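Local structure of glutathione peroxidase-like peroxiredoxin HYR1 (Saccharomyces cerevisiae, 3CMI) at residues E11-L15 and F27-G32; A16-K20 and P99-K103; N39-K43 and F70-Q74; F46-Y50 and K132-E136. The protein reduces hydroperoxides with electrons from thioredoxin and senses hydroperoxide stress, relaying it by oxidizing the transcription activator YAP1. All blocks are in the same frame, centred on the assembly; numbering follows the deposited sequence.

Interaction 1 (E11-L15 and F27-G32); sequences EFYKL and FDQLKG
Lys31 lays its aliphatic chain across the Tyr13 ring. Its CG sits 3.4 Å from the centroid of that ring and only 4° off the ring normal, a CH-pi contact over the centre of the face. With CG beside its backbone N (chi1 -73°) and the chain extended beyond it, the lysine carries CE out above the rim, 3.8 Å from Tyr13 CD2. The rim of the same ring comes up to the carbonyl oxygen Phe27 O, 3.2 Å from Tyr13 CD1. On the buried side Phe27 CD2 lies over one face of the Phe12 ring, toward its rim and 3.5 Å from Phe12 CZ; the two planes meet obliquely at 48°. Leu30 CD2 and Leu15 CB add further apolar contacts to this pair. A single direct backbone bond fixes the spacing: Phe27 N donates to Leu15 O at 2.8 Å. Farther out, Phe117 of helix 113-121 touches Phe12 and Leu15, while Ile37 of strand 34-41 touches Phe12 and Phe27. The arrangement joins the N-terminal turn to the 3-10 turn leading into strand 34-41, at the margin of the thioredoxin-like fold.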
loop_
_atom_site.group_PDB
_atom_site.type_symbol
_atom_site.label_atom_id
_atom_site.label_comp_id
_atom_site.label_asym_id
_atom_site.label_seq_id
_atom_site.Cartn_x
_atom_site.Cartn_y
_atom_site.Cartn_z
ATOM N N GLU A 11 -2.659 -14.813 5.259
ATOM C CA GLU A 11 -2.947 -13.914 6.381
ATOM C C GLU A 11 -3.368 -12.531 5.879
ATOM O O GLU A 11 -4.080 -11.799 6.571
ATOM C CB GLU A 11 -1.721 -13.795 7.296
ATOM C CG GLU A 11 -2.027 -13.275 8.703
ATOM C CD GLU A 11 -0.775 -13.020 9.538
ATOM O OE1 GLU A 11 -0.695 -11.938 10.162
ATOM O OE2 GLU A 11 0.125 -13.890 9.575
ATOM N N PHE A 12 -2.922 -12.193 4.671
ATOM C CA PHE A 12 -3.248 -10.928 4.018
ATOM C C PHE A 12 -4.756 -10.702 3.867
ATOM O O PHE A 12 -5.243 -9.593 4.078
ATOM C CB PHE A 12 -2.564 -10.861 2.646
ATOM C CG PHE A 12 -2.825 -9.586 1.894
ATOM C CD1 PHE A 12 -2.173 -8.408 2.249
ATOM C CD2 PHE A 12 -3.718 -9.566 0.828
ATOM C CE1 PHE A 12 -2.409 -7.228 1.552
ATOM C CE2 PHE A 12 -3.965 -8.395 0.126
ATOM C CZ PHE A 12 -3.313 -7.222 0.485
ATOM N N TYR A 13 -5.487 -11.750 3.500
ATOM C CA TYR A 13 -6.920 -11.625 3.245
ATOM C C TYR A 13 -7.742 -11.575 4.529
ATOM O O TYR A 13 -8.931 -11.256 4.493
ATOM C CB TYR A 13 -7.416 -12.739 2.316
ATOM C CG TYR A 13 -6.792 -12.717 0.934
ATOM C CD1 TYR A 13 -6.702 -11.531 0.203
ATOM C CD2 TYR A 13 -6.302 -13.886 0.353
ATOM C CE1 TYR A 13 -6.133 -11.507 -1.069
ATOM C CE2 TYR A 13 -5.731 -13.874 -0.917
ATOM C CZ TYR A 13 -5.649 -12.682 -1.621
ATOM O OH TYR A 13 -5.089 -12.667 -2.878
ATOM N N LYS A 14 -7.096 -11.883 5.653
ATOM C CA LYS A 14 -7.715 -11.808 6.979
ATOM C C LYS A 14 -7.771 -10.370 7.505
ATOM O O LYS A 14 -8.561 -10.060 8.399
ATOM C CB LYS A 14 -6.957 -12.693 7.973
ATOM C CG LYS A 14 -7.249 -14.184 7.859
ATOM C CD LYS A 14 -6.112 -15.000 8.462
ATOM C CE LYS A 14 -6.406 -16.493 8.447
ATOM N NZ LYS A 14 -7.124 -16.936 9.681
ATOM N N LEU A 15 -6.928 -9.507 6.940
ATOM C CA LEU A 15 -6.839 -8.097 7.324
ATOM C C LEU A 15 -8.113 -7.321 7.011
ATOM O O LEU A 15 -8.698 -7.482 5.941
ATOM C CB LEU A 15 -5.666 -7.434 6.602
ATOM C CG LEU A 15 -4.249 -7.371 7.191
ATOM C CD1 LEU A 15 -3.997 -8.300 8.386
ATOM C CD2 LEU A 15 -3.204 -7.584 6.080
ATOM N N PHE A 27 -9.862 -7.192 3.408
ATOM C CA PHE A 27 -8.920 -7.458 2.316
ATOM C C PHE A 27 -9.280 -8.696 1.491
ATOM O O PHE A 27 -8.641 -8.972 0.480
ATOM C CB PHE A 27 -7.492 -7.581 2.859
ATOM C CG PHE A 27 -6.763 -6.265 2.993
ATOM C CD1 PHE A 27 -7.451 -5.052 3.041
ATOM C CD2 PHE A 27 -5.376 -6.246 3.113
ATOM C CE1 PHE A 27 -6.762 -3.845 3.175
ATOM C CE2 PHE A 27 -4.682 -5.045 3.252
ATOM C CZ PHE A 27 -5.374 -3.846 3.282
ATOM N N ASP A 28 -10.301 -9.444 1.910
ATOM C CA ASP A 28 -10.736 -10.605 1.134
ATOM C C ASP A 28 -11.330 -10.191 -0.219
ATOM O O ASP A 28 -11.320 -10.974 -1.170
ATOM C CB ASP A 28 -11.693 -11.505 1.931
ATOM C CG ASP A 28 -13.038 -10.855 2.191
ATOM O OD1 ASP A 28 -14.030 -11.598 2.337
ATOM O OD2 ASP A 28 -13.111 -9.610 2.256
ATOM N N GLN A 29 -11.821 -8.952 -0.302
ATOM C CA GLN A 29 -12.311 -8.385 -1.567
ATOM C C GLN A 29 -11.164 -8.169 -2.561
ATOM O O GLN A 29 -11.396 -7.922 -3.748
ATOM C CB GLN A 29 -13.053 -7.064 -1.322
ATOM C CG GLN A 29 -12.146 -5.873 -0.976
ATOM C CD GLN A 29 -12.923 -4.657 -0.491
ATOM O OE1 GLN A 29 -12.949 -4.354 0.709
ATOM N NE2 GLN A 29 -13.570 -3.962 -1.421
ATOM N N LEU A 30 -9.935 -8.273 -2.061
ATOM C CA LEU A 30 -8.727 -8.034 -2.850
ATOM C C LEU A 30 -8.186 -9.300 -3.524
ATOM O O LEU A 30 -7.163 -9.245 -4.210
ATOM C CB LEU A 30 -7.642 -7.413 -1.961
ATOM C CG LEU A 30 -7.469 -5.891 -1.847
ATOM C CD1 LEU A 30 -8.774 -5.094 -1.960
ATOM C CD2 LEU A 30 -6.714 -5.535 -0.577
ATOM N N LYS A 31 -8.874 -10.425 -3.323
ATOM C CA LYS A 31 -8.462 -11.717 -3.877
ATOM C C LYS A 31 -8.451 -11.688 -5.403
ATOM O O LYS A 31 -9.426 -11.268 -6.030
ATOM C CB LYS A 31 -9.379 -12.841 -3.379
ATOM C CG LYS A 31 -9.178 -13.223 -1.917
ATOM C CD LYS A 31 -10.225 -14.218 -1.445
ATOM C CE LYS A 31 -10.051 -14.536 0.035
ATOM N NZ LYS A 31 -11.191 -15.337 0.580
ATOM N N GLY A 32 -7.339 -12.129 -5.985
ATOM C CA GLY A 32 -7.170 -12.140 -7.435
ATOM C C GLY A 32 -6.733 -10.802 -8.001
ATOM O O GLY A 32 -6.665 -10.632 -9.217
#

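Interaction 2 (A16-K20 and P99-K103); sequences APVDK and PIMKK
Met101 packs against 16-20 with a side chain bent at both chi2 and chi3. Its CB lies 3.5 Å from the carbonyl oxygen Val18 O. CG then turns toward Phe70 of strand 65-72, and SD comes back to 16-20, 4.1 Å from Pro17 CG and close to Asp19 CA. The terminal methyl CE ends 3.9 Å from Asp19 CB. The carboxylate of Asp19 has its own partner, OD2 accepting from the backbone N of Gln23. Around the methionine the backbones form a single beta bridge, Asp19 with Met101. Lys102 N donates to Val18 O at 3.0 Å, and Lys20 N donates to Ile100 O over 3.2 Å. A water also donates to Val18 O (2.7 Å) and to Lys102 O, so the valine carbonyl accepts two bonds. Outside the bridge, Val18 and Lys102 run side by side in the same direction, CG1 of the valine 3.8 Å from CD of the lysine. The contact therefore pairs backbone polar groups, through two direct bonds and one water, while the methionine contributes apolar packing toward Ile68 and Phe70 of strand 65-72.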
loop_
_atom_site.group_PDB
_atom_site.type_symbol
_atom_site.label_atom_id
_atom_site.label_comp_id
_atom_site.label_asym_id
_atom_site.label_seq_id
_atom_site.Cartn_x
_atom_site.Cartn_y
_atom_site.Cartn_z
ATOM N N ALA A 16 -8.528 -6.476 7.950
ATOM C CA ALA A 16 -9.681 -5.608 7.745
ATOM C C ALA A 16 -9.471 -4.257 8.440
ATOM O O ALA A 16 -10.027 -4.017 9.522
ATOM C CB ALA A 16 -10.971 -6.291 8.236
ATOM N N PRO A 17 -8.665 -3.369 7.823
ATOM C CA PRO A 17 -8.465 -2.031 8.377
ATOM C C PRO A 17 -9.727 -1.180 8.262
ATOM O O PRO A 17 -10.579 -1.442 7.406
ATOM C CB PRO A 17 -7.370 -1.449 7.486
ATOM C CG PRO A 17 -7.553 -2.150 6.176
ATOM C CD PRO A 17 -7.906 -3.555 6.571
ATOM N N VAL A 18 -9.837 -0.170 9.115
ATOM C CA VAL A 18 -10.963 0.759 9.066
ATOM C C VAL A 18 -10.777 1.717 7.882
ATOM O O VAL A 18 -9.691 2.258 7.691
ATOM C CB VAL A 18 -11.089 1.550 10.390
ATOM C CG1 VAL A 18 -12.283 2.465 10.352
ATOM C CG2 VAL A 18 -11.194 0.599 11.587
ATOM N N ASP A 19 -11.828 1.926 7.089
ATOM C CA ASP A 19 -11.719 2.837 5.945
ATOM C C ASP A 19 -11.935 4.299 6.350
ATOM O O ASP A 19 -12.124 4.602 7.535
ATOM C CB ASP A 19 -12.610 2.401 4.758
ATOM C CG ASP A 19 -14.099 2.728 4.949
ATOM O OD1 ASP A 19 -14.892 2.365 4.053
ATOM O OD2 ASP A 19 -14.492 3.340 5.969
ATOM N N LYS A 20 -11.891 5.190 5.360
ATOM C CA LYS A 20 -12.047 6.635 5.555
ATOM C C LYS A 20 -13.380 7.017 6.214
ATOM O O LYS A 20 -13.435 7.968 6.999
ATOM C CB LYS A 20 -11.901 7.346 4.204
ATOM C CG LYS A 20 -11.602 8.842 4.276
ATOM C CD LYS A 20 -11.686 9.500 2.897
ATOM C CE LYS A 20 -13.131 9.730 2.469
ATOM N NZ LYS A 20 -13.243 10.563 1.234
ATOM N N PRO A 99 -9.030 3.458 -3.013
ATOM C CA PRO A 99 -9.416 3.414 -1.592
ATOM C C PRO A 99 -8.426 4.083 -0.633
ATOM O O PRO A 99 -7.239 3.749 -0.618
ATOM C CB PRO A 99 -9.520 1.911 -1.299
ATOM C CG PRO A 99 -9.815 1.302 -2.625
ATOM C CD PRO A 99 -8.993 2.103 -3.595
ATOM N N ILE A 100 -8.943 5.034 0.143
ATOM C CA ILE A 100 -8.208 5.693 1.221
ATOM C C ILE A 100 -8.799 5.231 2.552
ATOM O O ILE A 100 -10.016 5.152 2.711
ATOM C CB ILE A 100 -8.267 7.245 1.091
ATOM C CG1 ILE A 100 -7.613 7.717 -0.222
ATOM C CG2 ILE A 100 -7.663 7.946 2.315
ATOM C CD1 ILE A 100 -6.093 7.518 -0.318
ATOM N N MET A 101 -7.929 4.910 3.503
ATOM C CA MET A 101 -8.358 4.345 4.779
ATOM C C MET A 101 -8.345 5.405 5.874
ATOM O O MET A 101 -7.912 6.533 5.639
ATOM C CB MET A 101 -7.445 3.175 5.165
ATOM C CG MET A 101 -7.318 2.075 4.110
ATOM S SD MET A 101 -8.782 1.026 3.959
ATOM C CE MET A 101 -9.546 1.719 2.497
ATOM N N LYS A 102 -8.840 5.039 7.060
ATOM C CA LYS A 102 -8.693 5.853 8.266
ATOM C C LYS A 102 -7.204 6.033 8.608
ATOM O O LYS A 102 -6.389 5.127 8.379
ATOM C CB LYS A 102 -9.431 5.190 9.442
ATOM C CG LYS A 102 -9.496 6.011 10.730
ATOM C CD LYS A 102 -10.144 5.214 11.870
ATOM C CE LYS A 102 -10.011 5.927 13.219
ATOM N NZ LYS A 102 -10.283 5.014 14.377
ATOM N N LYS A 103 -6.864 7.204 9.153
ATOM C CA LYS A 103 -5.499 7.502 9.599
ATOM C C LYS A 103 -5.009 6.475 10.625
ATOM O O LYS A 103 -5.742 6.096 11.539
ATOM C CB LYS A 103 -5.412 8.923 10.176
ATOM C CG LYS A 103 -3.990 9.372 10.548
ATOM C CD LYS A 103 -3.980 10.713 11.286
ATOM C CE LYS A 103 -4.297 10.571 12.776
ATOM N NZ LYS A 103 -3.190 9.924 13.546
HETATM O O HOH W 1 -7.095 2.240 8.495
#

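Interaction 3 (N39-K43 and F70-Q74); sequences NVASK and FPCNQ
The Asn73 amide turns its ND2 toward the flank of the extended Lys43 chain, 3.7 Å from Lys43 CG and nearly as close to CE. Asn73 CG stands anti to its own backbone nitrogen (chi1 -162°), which brings the amide to this side and lets ND2 donate to a water at 3.2 Å. That water also accepts from Lys43 N and makes a weak bond to Cys72 O, bridging the two chains just past the strand ends. Ser42 CB packs against Cys72 O at 3.4 Å and against Asn73 CB. The flat ring of Phe70 leads away from 39-43 and meets Tyr115 of helix 113-121 edge-to-face. Between the strands, Val40 N donates to Phe70 O at 2.6 Å. Cys72 N returns a weak bond to Val40 O, and Ser42 N bonds Cys72 O at 3.2 Å. Asn39 pairs with Phe70 on one face of the sheet and Val40 with Pro71 on the other; beyond them the side chains of Ala41 and Cys72 diverge, the short strand axes 49° apart. These are the parallel neighbours of a beta-alpha-beta unit in the thioredoxin-like fold, and strand 34-41 runs by way of Ser42 and Lys43 to the active-site Cys44, the residue oxidized to sulfenic acid.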
loop_
_atom_site.group_PDB
_atom_site.type_symbol
_atom_site.label_atom_id
_atom_site.label_comp_id
_atom_site.label_asym_id
_atom_site.label_seq_id
_atom_site.Cartn_x
_atom_site.Cartn_y
_atom_site.Cartn_z
ATOM N N ASN A 39 1.624 4.063 2.320
ATOM C CA ASN A 39 1.342 4.997 3.402
ATOM C C ASN A 39 1.437 6.419 2.868
ATOM O O ASN A 39 2.397 6.791 2.191
ATOM C CB ASN A 39 2.234 4.777 4.630
ATOM C CG ASN A 39 3.701 5.011 4.344
ATOM O OD1 ASN A 39 4.294 5.983 4.819
ATOM N ND2 ASN A 39 4.301 4.115 3.580
ATOM N N VAL A 40 0.412 7.196 3.164
ATOM C CA VAL A 40 0.212 8.488 2.550
ATOM C C VAL A 40 0.335 9.590 3.599
ATOM O O VAL A 40 0.110 9.350 4.784
ATOM C CB VAL A 40 -1.151 8.476 1.805
ATOM C CG1 VAL A 40 -1.960 9.745 2.032
ATOM C CG2 VAL A 40 -0.932 8.165 0.333
ATOM N N ALA A 41 0.728 10.781 3.162
ATOM C CA ALA A 41 0.925 11.908 4.066
ATOM C C ALA A 41 -0.406 12.492 4.531
ATOM O O ALA A 41 -1.268 12.830 3.714
ATOM C CB ALA A 41 1.776 12.973 3.409
ATOM N N SER A 42 -0.561 12.601 5.849
ATOM C CA SER A 42 -1.761 13.174 6.450
ATOM C C SER A 42 -1.829 14.681 6.201
ATOM O O SER A 42 -2.915 15.242 6.054
ATOM C CB SER A 42 -1.799 12.873 7.948
ATOM O OG SER A 42 -3.051 13.220 8.508
ATOM N N LYS A 43 -0.662 15.321 6.151
ATOM C CA LYS A 43 -0.556 16.749 5.853
ATOM C C LYS A 43 -0.504 17.007 4.346
ATOM O O LYS A 43 -0.185 16.109 3.560
ATOM C CB LYS A 43 0.677 17.355 6.533
ATOM C CG LYS A 43 0.570 17.454 8.046
ATOM C CD LYS A 43 1.831 18.054 8.650
ATOM C CE LYS A 43 1.693 18.225 10.156
ATOM N NZ LYS A 43 2.929 18.788 10.766
ATOM N N PHE A 70 -2.903 4.520 3.027
ATOM C CA PHE A 70 -3.030 4.692 4.471
ATOM C C PHE A 70 -2.460 6.044 4.914
ATOM O O PHE A 70 -1.236 6.225 4.941
ATOM C CB PHE A 70 -2.311 3.563 5.223
ATOM C CG PHE A 70 -3.030 2.239 5.195
ATOM C CD1 PHE A 70 -2.810 1.330 4.158
ATOM C CD2 PHE A 70 -3.904 1.885 6.221
ATOM C CE1 PHE A 70 -3.462 0.096 4.141
ATOM C CE2 PHE A 70 -4.559 0.658 6.213
ATOM C CZ PHE A 70 -4.337 -0.239 5.170
ATOM N N PRO A 71 -3.339 7.008 5.239
ATOM C CA PRO A 71 -2.916 8.239 5.904
ATOM C C PRO A 71 -2.168 7.969 7.209
ATOM O O PRO A 71 -2.519 7.052 7.955
ATOM C CB PRO A 71 -4.243 8.950 6.201
ATOM C CG PRO A 71 -5.163 8.461 5.139
ATOM C CD PRO A 71 -4.786 7.020 4.943
ATOM N N CYS A 72 -1.144 8.776 7.463
ATOM C CA CYS A 72 -0.304 8.644 8.646
ATOM C C CYS A 72 0.357 9.987 8.912
ATOM O O CYS A 72 0.788 10.667 7.979
ATOM C CB CYS A 72 0.761 7.565 8.419
ATOM S SG CYS A 72 1.845 7.254 9.822
ATOM N N ASN A 73 0.438 10.365 10.184
ATOM C CA ASN A 73 1.016 11.651 10.567
ATOM C C ASN A 73 2.370 11.541 11.284
ATOM O O ASN A 73 2.828 12.496 11.908
ATOM C CB ASN A 73 0.012 12.446 11.412
ATOM C CG ASN A 73 0.349 13.924 11.490
ATOM O OD1 ASN A 73 0.280 14.530 12.561
ATOM N ND2 ASN A 73 0.721 14.512 10.356
ATOM N N GLN A 74 3.021 10.386 11.159
ATOM C CA GLN A 74 4.264 10.110 11.898
ATOM C C GLN A 74 5.546 10.678 11.270
ATOM O O GLN A 74 6.636 10.528 11.835
ATOM C CB GLN A 74 4.417 8.602 12.138
ATOM C CG GLN A 74 3.532 8.063 13.256
ATOM C CD GLN A 74 3.637 6.561 13.421
ATOM O OE1 GLN A 74 3.398 5.808 12.484
ATOM N NE2 GLN A 74 3.979 6.118 14.624
HETATM O O HOH W 2 1.520 13.853 7.278
#

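Interaction 4 (F46-Y50 and K132-E136); sequences FTPQY and KWNFE
Phe135 lays one face of its ring against Gln49 and turns its edge to Tyr50, both on the first turn of helix 47-60. Gln49 CB sits over the centre of the Phe135 ring, 3.7 Å from its centroid and 12° off the normal, a CH-pi contact. The CZ and CE1 edge of the same ring points at the face of Tyr50: an edge-to-face pair, with planes at 78° and Phe135 CZ 3.6 Å from Tyr50 CZ. Phe46 CB and CG approach the Phe135 ring at its CZ and CE2. Phe46 CB lies 3.7 Å from Phe135 CZ, while the two rings stand oblique to each other. At the far end of Phe46 its rim meets that of the Trp133 indole, Phe46 CE1 being 3.5 Å from Trp133 CH2. Asn134 fills the angle beside them: its ND2 is 3.8 Å from Phe46 CZ and also lies over one face of the Trp133 indole. Phe46 places CG beside its backbone N (chi1 -66°), aiming the ring from the N-cap position toward 132-136. Phe46 O accepts a weak bond from Gln49 NE2 at 2.9 Å, so the glutamine amide folds back against the start of the helix. No hydrogen bond crosses between the segments, and the join is an aromatic cluster of Phe46, Tyr50, Trp133 and Phe135. The cluster packs the N-terminal turn of helix 47-60 against the loop entering strand 137-140; Val40 and Ala41 of strand 34-41 touch Tyr50, Ala41 also touches Phe46, and a backbone bond joins Phe135 to Asn39 of that strand.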
loop_
_atom_site.group_PDB
_atom_site.type_symbol
_atom_site.label_atom_id
_atom_site.label_comp_id
_atom_site.label_asym_id
_atom_site.label_seq_id
_atom_site.Cartn_x
_atom_site.Cartn_y
_atom_site.Cartn_z
ATOM N N PHE A 46 2.026 17.422 -0.954
ATOM C CA PHE A 46 2.658 16.288 -1.624
ATOM C C PHE A 46 1.952 15.907 -2.933
ATOM O O PHE A 46 1.942 14.738 -3.329
ATOM C CB PHE A 46 2.747 15.087 -0.672
ATOM C CG PHE A 46 3.654 15.312 0.505
ATOM C CD1 PHE A 46 5.025 15.105 0.393
ATOM C CD2 PHE A 46 3.140 15.736 1.726
ATOM C CE1 PHE A 46 5.870 15.319 1.478
ATOM C CE2 PHE A 46 3.977 15.949 2.820
ATOM C CZ PHE A 46 5.345 15.740 2.696
ATOM N N THR A 47 1.402 16.914 -3.613
ATOM C CA THR A 47 0.599 16.732 -4.832
ATOM C C THR A 47 1.236 15.856 -5.933
ATOM O O THR A 47 0.548 14.999 -6.493
ATOM C CB THR A 47 0.146 18.093 -5.431
ATOM O OG1 THR A 47 -0.110 19.027 -4.375
ATOM C CG2 THR A 47 -1.116 17.922 -6.270
ATOM N N PRO A 48 2.534 16.069 -6.258
ATOM C CA PRO A 48 3.159 15.218 -7.284
ATOM C C PRO A 48 3.074 13.717 -6.991
ATOM O O PRO A 48 2.942 12.918 -7.917
ATOM C CB PRO A 48 4.622 15.674 -7.276
ATOM C CG PRO A 48 4.572 17.070 -6.785
ATOM C CD PRO A 48 3.483 17.083 -5.757
ATOM N N GLN A 49 3.141 13.349 -5.715
ATOM C CA GLN A 49 3.097 11.948 -5.299
ATOM C C GLN A 49 1.721 11.317 -5.522
ATOM O O GLN A 49 1.624 10.187 -6.007
ATOM C CB GLN A 49 3.528 11.808 -3.836
ATOM C CG GLN A 49 5.028 11.998 -3.595
ATOM C CD GLN A 49 5.515 13.419 -3.865
ATOM O OE1 GLN A 49 6.496 13.625 -4.587
ATOM N NE2 GLN A 49 4.826 14.402 -3.293
ATOM N N TYR A 50 0.669 12.057 -5.177
ATOM C CA TYR A 50 -0.705 11.597 -5.364
ATOM C C TYR A 50 -1.098 11.523 -6.838
ATOM O O TYR A 50 -1.861 10.643 -7.238
ATOM C CB TYR A 50 -1.684 12.493 -4.600
ATOM C CG TYR A 50 -1.432 12.530 -3.111
ATOM C CD1 TYR A 50 -0.763 13.602 -2.528
ATOM C CD2 TYR A 50 -1.855 11.490 -2.285
ATOM C CE1 TYR A 50 -0.517 13.641 -1.162
ATOM C CE2 TYR A 50 -1.617 11.522 -0.916
ATOM C CZ TYR A 50 -0.946 12.600 -0.362
ATOM O OH TYR A 50 -0.703 12.646 0.989
ATOM N N LYS A 132 10.219 4.331 6.915
ATOM C CA LYS A 132 11.175 5.436 7.058
ATOM C C LYS A 132 10.538 6.808 6.840
ATOM O O LYS A 132 10.827 7.749 7.581
ATOM C CB LYS A 132 12.378 5.253 6.117
ATOM C CG LYS A 132 13.561 4.491 6.715
ATOM C CD LYS A 132 13.314 2.981 6.765
ATOM C CE LYS A 132 14.465 2.234 7.442
ATOM N NZ LYS A 132 15.652 2.058 6.548
ATOM N N TRP A 133 9.687 6.920 5.819
ATOM C CA TRP A 133 9.038 8.190 5.505
ATOM C C TRP A 133 7.708 7.994 4.777
ATOM O O TRP A 133 7.288 6.864 4.525
ATOM C CB TRP A 133 9.981 9.095 4.692
ATOM C CG TRP A 133 9.921 10.542 5.113
ATOM C CD1 TRP A 133 10.385 11.076 6.288
ATOM C CD2 TRP A 133 9.364 11.634 4.370
ATOM N NE1 TRP A 133 10.149 12.431 6.320
ATOM C CE2 TRP A 133 9.525 12.800 5.156
ATOM C CE3 TRP A 133 8.748 11.742 3.115
ATOM C CZ2 TRP A 133 9.090 14.061 4.728
ATOM C CZ3 TRP A 133 8.313 12.998 2.689
ATOM C CH2 TRP A 133 8.488 14.139 3.495
ATOM N N ASN A 134 7.046 9.101 4.460
ATOM C CA ASN A 134 5.835 9.086 3.638
ATOM C C ASN A 134 6.034 8.335 2.325
ATOM O O ASN A 134 7.125 8.358 1.755
ATOM C CB ASN A 134 5.391 10.515 3.334
ATOM C CG ASN A 134 4.920 11.258 4.565
ATOM O OD1 ASN A 134 4.170 10.720 5.382
ATOM N ND2 ASN A 134 5.352 12.507 4.701
ATOM N N PHE A 135 4.979 7.665 1.861
ATOM C CA PHE A 135 4.934 7.051 0.517
ATOM C C PHE A 135 5.858 5.849 0.294
ATOM O O PHE A 135 6.332 5.621 -0.820
ATOM C CB PHE A 135 5.126 8.103 -0.592
ATOM C CG PHE A 135 4.177 9.262 -0.496
ATOM C CD1 PHE A 135 2.843 9.118 -0.865
ATOM C CD2 PHE A 135 4.617 10.497 -0.037
ATOM C CE1 PHE A 135 1.957 10.192 -0.771
ATOM C CE2 PHE A 135 3.745 11.576 0.061
ATOM C CZ PHE A 135 2.411 11.424 -0.306
ATOM N N GLU A 136 6.098 5.076 1.347
ATOM C CA GLU A 136 6.695 3.756 1.192
ATOM C C GLU A 136 5.620 2.815 0.621
ATOM O O GLU A 136 4.429 2.987 0.896
ATOM C CB GLU A 136 7.228 3.251 2.535
ATOM C CG GLU A 136 8.451 2.375 2.410
ATOM C CD GLU A 136 9.258 2.258 3.693
ATOM O OE1 GLU A 136 9.381 1.129 4.194
ATOM O OE2 GLU A 136 9.783 3.272 4.199
#

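How the interactions relate
From the N terminus, interaction 1 closes a short loop before strand 34-41, bringing 27-32 back to 11-15. Interaction 2 starts inside that loop, at 16-20, and reaches 99-103 much later in the chain, so the two cross; they touch where Phe27 meets Pro17. Interaction 3, the parallel pairing of strands 34-41 and 65-72, nests inside the loop closed by interaction 2 and packs against it through Phe70 and Pro71. Interaction 4 begins between the two strands of interaction 3 and ends at 132-136, crossing both interactions 2 and 3. Centred about 8 Å from the centre of interaction 3, it ties helix 47-60 and the 132-136 loop to the sheet.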